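Local coordinates for protein synthesis inhibitor I (PDB 4FBC), which belongs to the plant ribosome-inactivating protein family and is modelled here as a single chain with adenosine monophosphate bound in a pocket, at residues G117-L122 with A166-L171; A220-D225 with G256-V261; D11-T16 with W64-L69. The protein carries 3 engineered substitutions. All blocks are in the same frame, centred on the assembly; numbering follows the deposited sequence.

Interaction 1: G117-L122 with A166-L171; sequences GTYRDL and AVTTLL. With AMP (adenosine monophosphate), chain E.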
loop_
_atom_site.group_PDB
_atom_site.type_symbol
_atom_site.label_atom_id
_atom_site.label_comp_id
_atom_site.label_asym_id
_atom_site.label_seq_id
_atom_site.Cartn_x
_atom_site.Cartn_y
_atom_site.Cartn_z
ATOM N N GLY A 117 0.437 -12.371 -4.359
ATOM C CA GLY A 117 0.139 -11.239 -3.495
ATOM C C GLY A 117 -1.225 -10.590 -3.657
ATOM O O GLY A 117 -1.482 -9.537 -3.071
ATOM N N THR A 118 -2.109 -11.195 -4.444
ATOM C CA THR A 118 -3.466 -10.659 -4.564
ATOM C C THR A 118 -4.317 -11.245 -3.448
ATOM O O THR A 118 -3.994 -12.304 -2.914
ATOM C CB THR A 118 -4.119 -10.984 -5.932
ATOM O OG1 THR A 118 -4.478 -12.368 -5.983
ATOM C CG2 THR A 118 -3.172 -10.657 -7.080
ATOM N N TYR A 119 -5.409 -10.576 -3.095
ATOM C CA TYR A 119 -6.262 -11.107 -2.040
ATOM C C TYR A 119 -6.940 -12.421 -2.442
ATOM O O TYR A 119 -7.237 -13.254 -1.586
ATOM C CB TYR A 119 -7.266 -10.055 -1.551
ATOM C CG TYR A 119 -6.574 -8.885 -0.894
ATOM C CD1 TYR A 119 -5.718 -9.083 0.186
ATOM C CD2 TYR A 119 -6.753 -7.589 -1.364
ATOM C CE1 TYR A 119 -5.070 -8.026 0.783
ATOM C CE2 TYR A 119 -6.110 -6.515 -0.766
ATOM C CZ TYR A 119 -5.270 -6.746 0.305
ATOM O OH TYR A 119 -4.622 -5.694 0.908
ATOM N N ARG A 120 -7.164 -12.625 -3.739
ATOM C CA ARG A 120 -7.638 -13.935 -4.182
ATOM C C ARG A 120 -6.601 -15.018 -3.883
ATOM O O ARG A 120 -6.946 -16.097 -3.387
ATOM C CB ARG A 120 -7.987 -13.960 -5.669
ATOM C CG ARG A 120 -8.501 -15.343 -6.073
ATOM C CD ARG A 120 -8.607 -15.547 -7.574
ATOM N NE ARG A 120 -9.195 -16.853 -7.876
ATOM C CZ ARG A 120 -8.497 -17.970 -8.068
ATOM N NH1 ARG A 120 -7.169 -17.954 -8.004
ATOM N NH2 ARG A 120 -9.130 -19.107 -8.334
ATOM N N ASP A 121 -5.335 -14.729 -4.178
ATOM C CA ASP A 121 -4.244 -15.648 -3.851
ATOM C C ASP A 121 -4.174 -15.919 -2.348
ATOM O O ASP A 121 -4.021 -17.061 -1.921
ATOM C CB ASP A 121 -2.891 -15.083 -4.306
ATOM C CG ASP A 121 -2.800 -14.883 -5.807
ATOM O OD1 ASP A 121 -3.514 -15.583 -6.562
ATOM O OD2 ASP A 121 -1.995 -14.025 -6.232
ATOM N N LEU A 122 -4.281 -14.855 -1.553
ATOM C CA LEU A 122 -4.041 -14.921 -0.112
ATOM C C LEU A 122 -5.211 -15.459 0.713
ATOM O O LEU A 122 -5.008 -16.176 1.695
ATOM C CB LEU A 122 -3.650 -13.531 0.405
ATOM C CG LEU A 122 -2.360 -12.977 -0.187
ATOM C CD1 LEU A 122 -2.246 -11.506 0.123
ATOM C CD2 LEU A 122 -1.168 -13.717 0.380
ATOM N N ALA A 166 -0.079 -13.620 7.430
ATOM C CA ALA A 166 0.902 -12.592 7.775
ATOM C C ALA A 166 1.050 -11.548 6.663
ATOM O O ALA A 166 1.024 -10.346 6.925
ATOM C CB ALA A 166 2.239 -13.211 8.094
ATOM N N VAL A 167 1.231 -12.002 5.424
ATOM C CA VAL A 167 1.251 -11.078 4.290
ATOM C C VAL A 167 -0.023 -10.232 4.183
ATOM O O VAL A 167 0.048 -9.022 3.942
ATOM C CB VAL A 167 1.513 -11.827 2.963
ATOM C CG1 VAL A 167 1.296 -10.892 1.762
ATOM C CG2 VAL A 167 2.915 -12.379 2.967
ATOM N N THR A 168 -1.182 -10.862 4.375
ATOM C CA THR A 168 -2.466 -10.172 4.276
ATOM C C THR A 168 -2.536 -9.061 5.323
ATOM O O THR A 168 -2.965 -7.928 5.038
ATOM C CB THR A 168 -3.646 -11.140 4.490
ATOM O OG1 THR A 168 -3.560 -12.215 3.546
ATOM C CG2 THR A 168 -4.969 -10.426 4.308
ATOM N N THR A 169 -2.088 -9.399 6.529
ATOM C CA THR A 169 -2.072 -8.461 7.653
ATOM C C THR A 169 -1.227 -7.236 7.309
ATOM O O THR A 169 -1.658 -6.092 7.510
ATOM C CB THR A 169 -1.506 -9.128 8.923
ATOM O OG1 THR A 169 -2.337 -10.242 9.286
ATOM C CG2 THR A 169 -1.474 -8.119 10.081
ATOM N N LEU A 170 -0.034 -7.465 6.770
ATOM C CA LEU A 170 0.842 -6.356 6.420
ATOM C C LEU A 170 0.328 -5.534 5.243
ATOM O O LEU A 170 0.483 -4.316 5.224
ATOM C CB LEU A 170 2.266 -6.843 6.157
ATOM C CG LEU A 170 2.941 -7.572 7.312
ATOM C CD1 LEU A 170 4.403 -7.823 6.998
ATOM C CD2 LEU A 170 2.797 -6.769 8.616
ATOM N N LEU A 171 -0.265 -6.196 4.253
ATOM C CA LEU A 171 -0.823 -5.485 3.109
ATOM C C LEU A 171 -1.845 -4.466 3.583
ATOM O O LEU A 171 -1.859 -3.316 3.127
ATOM C CB LEU A 171 -1.479 -6.473 2.141
ATOM C CG LEU A 171 -0.499 -7.065 1.141
ATOM C CD1 LEU A 171 -1.192 -8.130 0.318
ATOM C CD2 LEU A 171 0.048 -5.982 0.247
HETATM P P AMP E . -4.582 -6.223 -10.530
HETATM O O1P AMP E . -4.532 -7.690 -10.152
HETATM O O2P AMP E . -5.664 -5.764 -11.485
HETATM O O3P AMP E . -3.228 -5.789 -11.056
HETATM O "O5'" AMP E . -4.624 -5.334 -9.205
HETATM C "C5'" AMP E . -5.849 -4.810 -8.708
HETATM C "C4'" AMP E . -5.649 -4.132 -7.375
HETATM O "O4'" AMP E . -5.298 -5.123 -6.374
HETATM C "C3'" AMP E . -4.513 -3.116 -7.312
HETATM O "O3'" AMP E . -4.879 -1.839 -7.814
HETATM C "C2'" AMP E . -4.139 -3.112 -5.836
HETATM O "O2'" AMP E . -5.053 -2.306 -5.091
HETATM C "C1'" AMP E . -4.366 -4.583 -5.460
HETATM N N9 AMP E . -3.122 -5.388 -5.526
HETATM C C8 AMP E . -2.865 -6.384 -6.406
HETATM N N7 AMP E . -1.641 -6.939 -6.199
HETATM C C5 AMP E . -1.087 -6.295 -5.148
HETATM C C6 AMP E . 0.189 -6.382 -4.388
HETATM N N6 AMP E . 1.144 -7.290 -4.727
HETATM N N1 AMP E . 0.363 -5.524 -3.344
HETATM C C2 AMP E . -0.576 -4.614 -3.005
HETATM N N3 AMP E . -1.756 -4.486 -3.643
HETATM C C4 AMP E . -2.070 -5.286 -4.701
#

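Interaction 2: A220-D225 with G256-V261; sequences ALLKTD and GILLFV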
loop_
_atom_site.group_PDB
_atom_site.type_symbol
_atom_site.label_atom_id
_atom_site.label_comp_id
_atom_site.label_asym_id
_atom_site.label_seq_id
_atom_site.Cartn_x
_atom_site.Cartn_y
_atom_site.Cartn_z
ATOM N N ALA A 220 -12.292 8.289 -10.412
ATOM C CA ALA A 220 -13.473 9.107 -10.149
ATOM C C ALA A 220 -13.150 10.519 -9.648
ATOM O O ALA A 220 -13.803 11.493 -10.032
ATOM C CB ALA A 220 -14.418 8.393 -9.177
ATOM N N LEU A 221 -12.161 10.641 -8.767
ATOM C CA LEU A 221 -11.776 11.967 -8.309
ATOM C C LEU A 221 -11.008 12.741 -9.385
ATOM O O LEU A 221 -11.264 13.931 -9.590
ATOM C CB LEU A 221 -10.968 11.889 -7.007
ATOM C CG LEU A 221 -10.764 13.247 -6.348
ATOM C CD1 LEU A 221 -12.110 13.886 -5.975
ATOM C CD2 LEU A 221 -9.896 13.081 -5.109
ATOM N N LEU A 222 -10.086 12.068 -10.078
ATOM C CA LEU A 222 -9.312 12.718 -11.146
ATOM C C LEU A 222 -10.193 13.339 -12.231
ATOM O O LEU A 222 -9.867 14.392 -12.789
ATOM C CB LEU A 222 -8.328 11.729 -11.779
ATOM C CG LEU A 222 -7.142 11.339 -10.888
ATOM C CD1 LEU A 222 -6.403 10.127 -11.452
ATOM C CD2 LEU A 222 -6.197 12.521 -10.740
ATOM N N LYS A 223 -11.305 12.680 -12.538
ATOM C CA LYS A 223 -12.239 13.193 -13.539
ATOM C C LYS A 223 -12.802 14.559 -13.172
ATOM O O LYS A 223 -13.087 15.380 -14.049
ATOM C CB LYS A 223 -13.369 12.186 -13.778
ATOM C CG LYS A 223 -12.927 10.972 -14.570
ATOM C CD LYS A 223 -14.043 9.968 -14.742
ATOM C CE LYS A 223 -13.551 8.760 -15.528
ATOM N NZ LYS A 223 -14.631 7.738 -15.723
ATOM N N THR A 224 -12.947 14.825 -11.879
ATOM C CA THR A 224 -13.512 16.101 -11.449
ATOM C C THR A 224 -12.547 17.279 -11.632
ATOM O O THR A 224 -12.959 18.447 -11.599
ATOM C CB THR A 224 -14.029 16.043 -9.980
ATOM O OG1 THR A 224 -12.922 15.891 -9.085
ATOM C CG2 THR A 224 -15.012 14.885 -9.798
ATOM N N ASP A 225 -11.268 16.974 -11.843
ATOM C CA ASP A 225 -10.260 18.020 -12.038
ATOM C C ASP A 225 -10.181 18.511 -13.484
ATOM O O ASP A 225 -9.631 19.586 -13.756
ATOM C CB ASP A 225 -8.878 17.521 -11.615
ATOM C CG ASP A 225 -8.817 17.125 -10.158
ATOM O OD1 ASP A 225 -9.561 17.716 -9.335
ATOM O OD2 ASP A 225 -7.998 16.232 -9.841
ATOM N N GLY A 256 -5.845 8.311 0.545
ATOM C CA GLY A 256 -4.544 8.651 1.114
ATOM C C GLY A 256 -3.591 9.126 0.025
ATOM O O GLY A 256 -2.973 10.181 0.145
ATOM N N ILE A 257 -3.475 8.341 -1.046
ATOM C CA ILE A 257 -2.718 8.753 -2.236
ATOM C C ILE A 257 -3.366 8.080 -3.432
ATOM O O ILE A 257 -3.761 6.926 -3.337
ATOM C CB ILE A 257 -1.185 8.433 -2.118
ATOM C CG1 ILE A 257 -0.425 8.924 -3.361
ATOM C CG2 ILE A 257 -0.935 6.936 -1.828
ATOM C CD1 ILE A 257 1.119 8.924 -3.175
ATOM N N LEU A 258 -3.528 8.816 -4.528
ATOM C CA LEU A 258 -4.252 8.297 -5.693
ATOM C C LEU A 258 -3.305 7.519 -6.599
ATOM O O LEU A 258 -2.163 7.914 -6.778
ATOM C CB LEU A 258 -4.880 9.445 -6.510
ATOM C CG LEU A 258 -6.156 10.142 -6.025
ATOM C CD1 LEU A 258 -5.879 11.012 -4.793
ATOM C CD2 LEU A 258 -6.799 10.974 -7.128
ATOM N N LEU A 259 -3.790 6.413 -7.163
ATOM C CA LEU A 259 -3.103 5.769 -8.290
ATOM C C LEU A 259 -3.237 6.684 -9.495
ATOM O O LEU A 259 -4.297 7.261 -9.729
ATOM C CB LEU A 259 -3.770 4.427 -8.602
ATOM C CG LEU A 259 -3.220 3.626 -9.793
ATOM C CD1 LEU A 259 -1.823 3.148 -9.488
ATOM C CD2 LEU A 259 -4.153 2.441 -10.069
ATOM N N PHE A 260 -2.170 6.844 -10.269
ATOM C CA PHE A 260 -2.323 7.623 -11.483
ATOM C C PHE A 260 -3.222 6.871 -12.471
ATOM O O PHE A 260 -3.030 5.683 -12.725
ATOM C CB PHE A 260 -0.984 7.947 -12.142
ATOM C CG PHE A 260 -1.138 8.766 -13.379
ATOM C CD1 PHE A 260 -1.347 10.135 -13.293
ATOM C CD2 PHE A 260 -1.136 8.162 -14.628
ATOM C CE1 PHE A 260 -1.527 10.901 -14.442
ATOM C CE2 PHE A 260 -1.318 8.923 -15.775
ATOM C CZ PHE A 260 -1.507 10.280 -15.685
ATOM N N VAL A 261 -4.205 7.577 -13.011
ATOM C CA VAL A 261 -5.048 7.034 -14.065
ATOM C C VAL A 261 -5.184 8.048 -15.199
ATOM O O VAL A 261 -5.400 9.243 -14.960
ATOM C CB VAL A 261 -6.459 6.698 -13.547
ATOM C CG1 VAL A 261 -7.255 5.988 -14.650
ATOM C CG2 VAL A 261 -6.397 5.836 -12.305
#

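Interaction 3: D11-T16 with W64-L69; sequences DKPLFT and WFHVVL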
loop_
_atom_site.group_PDB
_atom_site.type_symbol
_atom_site.label_atom_id
_atom_site.label_comp_id
_atom_site.label_asym_id
_atom_site.label_seq_id
_atom_site.Cartn_x
_atom_site.Cartn_y
_atom_site.Cartn_z
ATOM N N ASP A 11 16.711 -3.602 -4.478
ATOM C CA ASP A 11 17.531 -3.313 -3.301
ATOM C C ASP A 11 18.229 -1.953 -3.411
ATOM O O ASP A 11 19.239 -1.708 -2.752
ATOM C CB ASP A 11 18.557 -4.431 -3.052
ATOM C CG ASP A 11 18.768 -4.715 -1.570
ATOM O OD1 ASP A 11 17.895 -4.352 -0.749
ATOM O OD2 ASP A 11 19.809 -5.310 -1.221
ATOM N N LYS A 12 17.679 -1.075 -4.246
ATOM C CA LYS A 12 18.093 0.329 -4.279
ATOM C C LYS A 12 16.868 1.207 -4.076
ATOM O O LYS A 12 16.445 1.919 -4.981
ATOM C CB LYS A 12 18.782 0.673 -5.594
ATOM C CG LYS A 12 20.089 -0.057 -5.803
ATOM C CD LYS A 12 20.600 0.123 -7.223
ATOM C CE LYS A 12 21.972 -0.486 -7.354
ATOM N NZ LYS A 12 22.073 -1.729 -6.532
ATOM N N PRO A 13 16.300 1.163 -2.868
ATOM C CA PRO A 13 15.034 1.860 -2.615
ATOM C C PRO A 13 15.170 3.374 -2.755
ATOM O O PRO A 13 16.217 3.927 -2.416
ATOM C CB PRO A 13 14.729 1.499 -1.155
ATOM C CG PRO A 13 16.081 1.230 -0.546
ATOM C CD PRO A 13 16.864 0.567 -1.642
ATOM N N LEU A 14 14.127 4.030 -3.255
ATOM C CA LEU A 14 14.114 5.489 -3.343
ATOM C C LEU A 14 14.092 6.131 -1.952
ATOM O O LEU A 14 14.599 7.242 -1.763
ATOM C CB LEU A 14 12.916 5.959 -4.174
ATOM C CG LEU A 14 13.039 5.603 -5.656
ATOM C CD1 LEU A 14 11.697 5.696 -6.357
ATOM C CD2 LEU A 14 14.057 6.521 -6.324
ATOM N N PHE A 15 13.496 5.421 -0.996
ATOM C CA PHE A 15 13.503 5.803 0.410
ATOM C C PHE A 15 13.150 4.598 1.267
ATOM O O PHE A 15 12.681 3.572 0.760
ATOM C CB PHE A 15 12.526 6.960 0.690
ATOM C CG PHE A 15 11.081 6.616 0.440
ATOM C CD1 PHE A 15 10.542 6.734 -0.831
ATOM C CD2 PHE A 15 10.263 6.182 1.476
ATOM C CE1 PHE A 15 9.222 6.415 -1.079
ATOM C CE2 PHE A 15 8.923 5.865 1.242
ATOM C CZ PHE A 15 8.403 5.984 -0.033
ATOM N N THR A 16 13.383 4.724 2.568
ATOM C CA THR A 16 12.973 3.696 3.508
ATOM C C THR A 16 12.113 4.329 4.596
ATOM O O THR A 16 12.492 5.347 5.182
ATOM C CB THR A 16 14.174 2.970 4.137
ATOM O OG1 THR A 16 14.892 2.266 3.111
ATOM C CG2 THR A 16 13.705 1.967 5.185
ATOM N N TRP A 64 11.304 1.474 -6.581
ATOM C CA TRP A 64 10.943 0.729 -5.368
ATOM C C TRP A 64 11.202 1.545 -4.111
ATOM O O TRP A 64 12.035 2.450 -4.120
ATOM C CB TRP A 64 11.777 -0.557 -5.285
ATOM C CG TRP A 64 11.492 -1.507 -6.420
ATOM C CD1 TRP A 64 12.024 -1.468 -7.675
ATOM C CD2 TRP A 64 10.592 -2.623 -6.396
ATOM N NE1 TRP A 64 11.509 -2.494 -8.436
ATOM C CE2 TRP A 64 10.633 -3.221 -7.670
ATOM C CE3 TRP A 64 9.769 -3.178 -5.419
ATOM C CZ2 TRP A 64 9.867 -4.342 -7.993
ATOM C CZ3 TRP A 64 9.007 -4.293 -5.738
ATOM C CH2 TRP A 64 9.066 -4.865 -7.015
ATOM N N PHE A 65 10.467 1.247 -3.037
ATOM C CA PHE A 65 10.847 1.725 -1.706
ATOM C C PHE A 65 10.828 0.569 -0.721
ATOM O O PHE A 65 10.282 -0.495 -1.023
ATOM C CB PHE A 65 9.991 2.922 -1.227
ATOM C CG PHE A 65 8.551 2.591 -0.905
ATOM C CD1 PHE A 65 7.605 2.500 -1.922
ATOM C CD2 PHE A 65 8.129 2.453 0.414
ATOM C CE1 PHE A 65 6.265 2.226 -1.641
ATOM C CE2 PHE A 65 6.785 2.178 0.713
ATOM C CZ PHE A 65 5.854 2.065 -0.319
ATOM N N HIS A 66 11.461 0.761 0.432
ATOM C CA HIS A 66 11.427 -0.223 1.506
ATOM C C HIS A 66 10.617 0.261 2.696
ATOM O O HIS A 66 10.594 1.452 3.013
ATOM C CB HIS A 66 12.839 -0.570 1.984
ATOM C CG HIS A 66 13.614 -1.400 1.010
ATOM N ND1 HIS A 66 14.903 -1.826 1.257
ATOM C CD2 HIS A 66 13.282 -1.879 -0.212
ATOM C CE1 HIS A 66 15.331 -2.533 0.224
ATOM N NE2 HIS A 66 14.369 -2.577 -0.682
ATOM N N VAL A 67 9.937 -0.680 3.333
ATOM C CA VAL A 67 9.355 -0.446 4.645
ATOM C C VAL A 67 10.039 -1.397 5.609
ATOM O O VAL A 67 10.145 -2.602 5.344
ATOM C CB VAL A 67 7.836 -0.660 4.642
ATOM C CG1 VAL A 67 7.299 -0.771 6.076
ATOM C CG2 VAL A 67 7.155 0.484 3.905
ATOM N N VAL A 68 10.534 -0.856 6.714
ATOM C CA VAL A 68 11.139 -1.692 7.746
ATOM C C VAL A 68 10.262 -1.705 8.989
ATOM O O VAL A 68 9.954 -0.649 9.551
ATOM C CB VAL A 68 12.548 -1.207 8.103
ATOM C CG1 VAL A 68 13.092 -1.997 9.278
ATOM C CG2 VAL A 68 13.463 -1.356 6.894
ATOM N N LEU A 69 9.856 -2.902 9.401
ATOM C CA LEU A 69 8.985 -3.079 10.551
ATOM C C LEU A 69 9.775 -3.754 11.665
ATOM O O LEU A 69 10.245 -4.881 11.508
ATOM C CB LEU A 69 7.758 -3.917 10.180
ATOM C CG LEU A 69 6.857 -3.325 9.095
ATOM C CD1 LEU A 69 5.716 -4.277 8.746
ATOM C CD2 LEU A 69 6.308 -1.961 9.530
HETATM O O HOH W 1 14.128 1.957 -6.826
HETATM O O HOH W 2 16.116 -0.732 3.438
#

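Interaction 1: G117-L122 with A166-L171
Leu122 and Leu171 both set CG opposite the carbonyl carbon (chi1 -62° and -86°) and then run on extended, which brings their leading methyls together: Leu122 CD1 lies 3.5 Å from Leu171 CD1. The second methyl of Leu122, CD2, sits 4.0 Å from Val167 CG1, and its CB passes 3.4 Å from Thr168 OG1. That last contact is van der Waals, since the hydroxyl is hydrogen-bonded to the carbonyl of Arg164 in its own helix. The phenol of Tyr119 runs antiparallel alongside Leu171, with Tyr119 OH 3.5 Å from Leu171 CB, and goes on to bond Glu176. Leu171 is forked between two jobs: CD1 faces the protein, while Leu171 CD2 touches the adenine at AMP C2 (3.6 Å). Gly117, without a side chain, lets the base come close, and Gly117 O is 3.8 Å from AMP C6. Thr118 and Asp121 form a capping box at the start of the short helix: Asp121 N donates to Thr118 OG1 at 3.1 Å, and Thr118 N returns a weak bond to Asp121 OD2. Helix 157-179 also packs on helix 136-147 through Ala166 and Leu170, while Val167 and Leu171 touch Leu89 of strand 89-93.

Interaction 2: A220-D225 with G256-V261
Leu258 supplies the first bump, reaching from the extended run 257-261 toward the helix and meeting Leu222 tip to tip. Leu258 CD2 comes 3.8 Å from Leu222 CG and rests against the branch point of that side chain. The same methyl also leans toward the preceding helix residue, with Leu258 CD2 4.3 Å from Leu221 CD2, so one loop methyl faces two helix leucines. The second bump comes from the helix. With chi1 at -71° and an extended chi2, Leu222 pushes CD1 into a shallow hollow made largely of the backbone of residues 259-261: Leu222 CD1 is 3.7 Å from Val261 N and 4.0 Å from Leu259 O. The isopropyl group of Val261 borders it, its CB lying 4.0 Å from Leu222 CD1. Between these two segments the fit is apolar. Within 220-225, Leu221 O takes two donors, Thr224 N and the Thr224 hydroxyl; Thr224 OG1 is 2.6 Å from Leu221 O, in the carbonyl plane, and also pairs with His47. The loop is pinned by further bonds, Ile257 O to Trp214 and Leu259 N to Ser218, both on helix 214-225. The arrangement is an extended segment laid on a helix beside a ligand pocket: Trp214 lines the adenosine monophosphate site, and the side chain of Leu259 is about 5 Å from the nucleotide.

Interaction 3: D11-T16 with W64-L69
Leu14 N donates to Trp64 O at 2.8 Å, an almost straight bond (174°) lying in the carbonyl plane. Two residues on, His66 N donates to Phe15 O at 3.1 Å, so the incoming chain is stitched to strand 64-70 once as donor and once as acceptor. Ahead of these, a water spans the gap: it accepts from Trp64 N (2.9 Å) and donates to Lys12 O. The His66 ring has a partner at each nitrogen. His66 NE2 bonds the carbonyl of Val10, while His66 ND1 meets a second water at 2.7 Å, in the ring plane, and that water is also hydrogen-bonded to Thr16 OG1 (3.3 Å). Asp11 OD1 comes to the ring edge, 3.3 Å from His66 CE1, where its negative charge would probably polarise the imidazole. Over one face sits Pro13, its CG 3.8 Å from the centroid of the His66 ring in a CH-pi contact. Phe15 and Phe65 both swing CG between the backbone N and the carbonyl carbon (chi1 64° and 70°), and the side chains run alongside each other; the near-parallel rings are slid apart, and Phe65 CB lies over a face of Phe15, 3.7 Å from its centroid. Phe65 continues onto Ile35 and Leu39 of helix 25-39. Thr16 bridges His66 in parallel, bringing the chain into strand 16-20, one of the two outermost strands of the six-stranded mixed sheet in this ribosome-inactivating protein.

Interaction 1 is fully buried and largely apolar, joining a short helix and the loop leading into it to the long helix 157-179, directly beside the nucleotide. Interaction 2, on the other side of the chain's centre, is also apolar, but sets helix 214-225 against an irregular loop, and the side chain of Leu259 is about 5 Å from the nucleotide. Interaction 3 differs most: it is partly exposed, and main-chain hydrogen bonds and bridging waters carry it along with its ring packing. The three contacts use different helices and strands. Interactions 1 and 3 meet where Leu170 CD2 packs on Leu69 CD1, at 3.8 Å. Interaction 2 touches neither; its nearest atoms are about 11 Å from interaction 1 and about 8 Å from interaction 3.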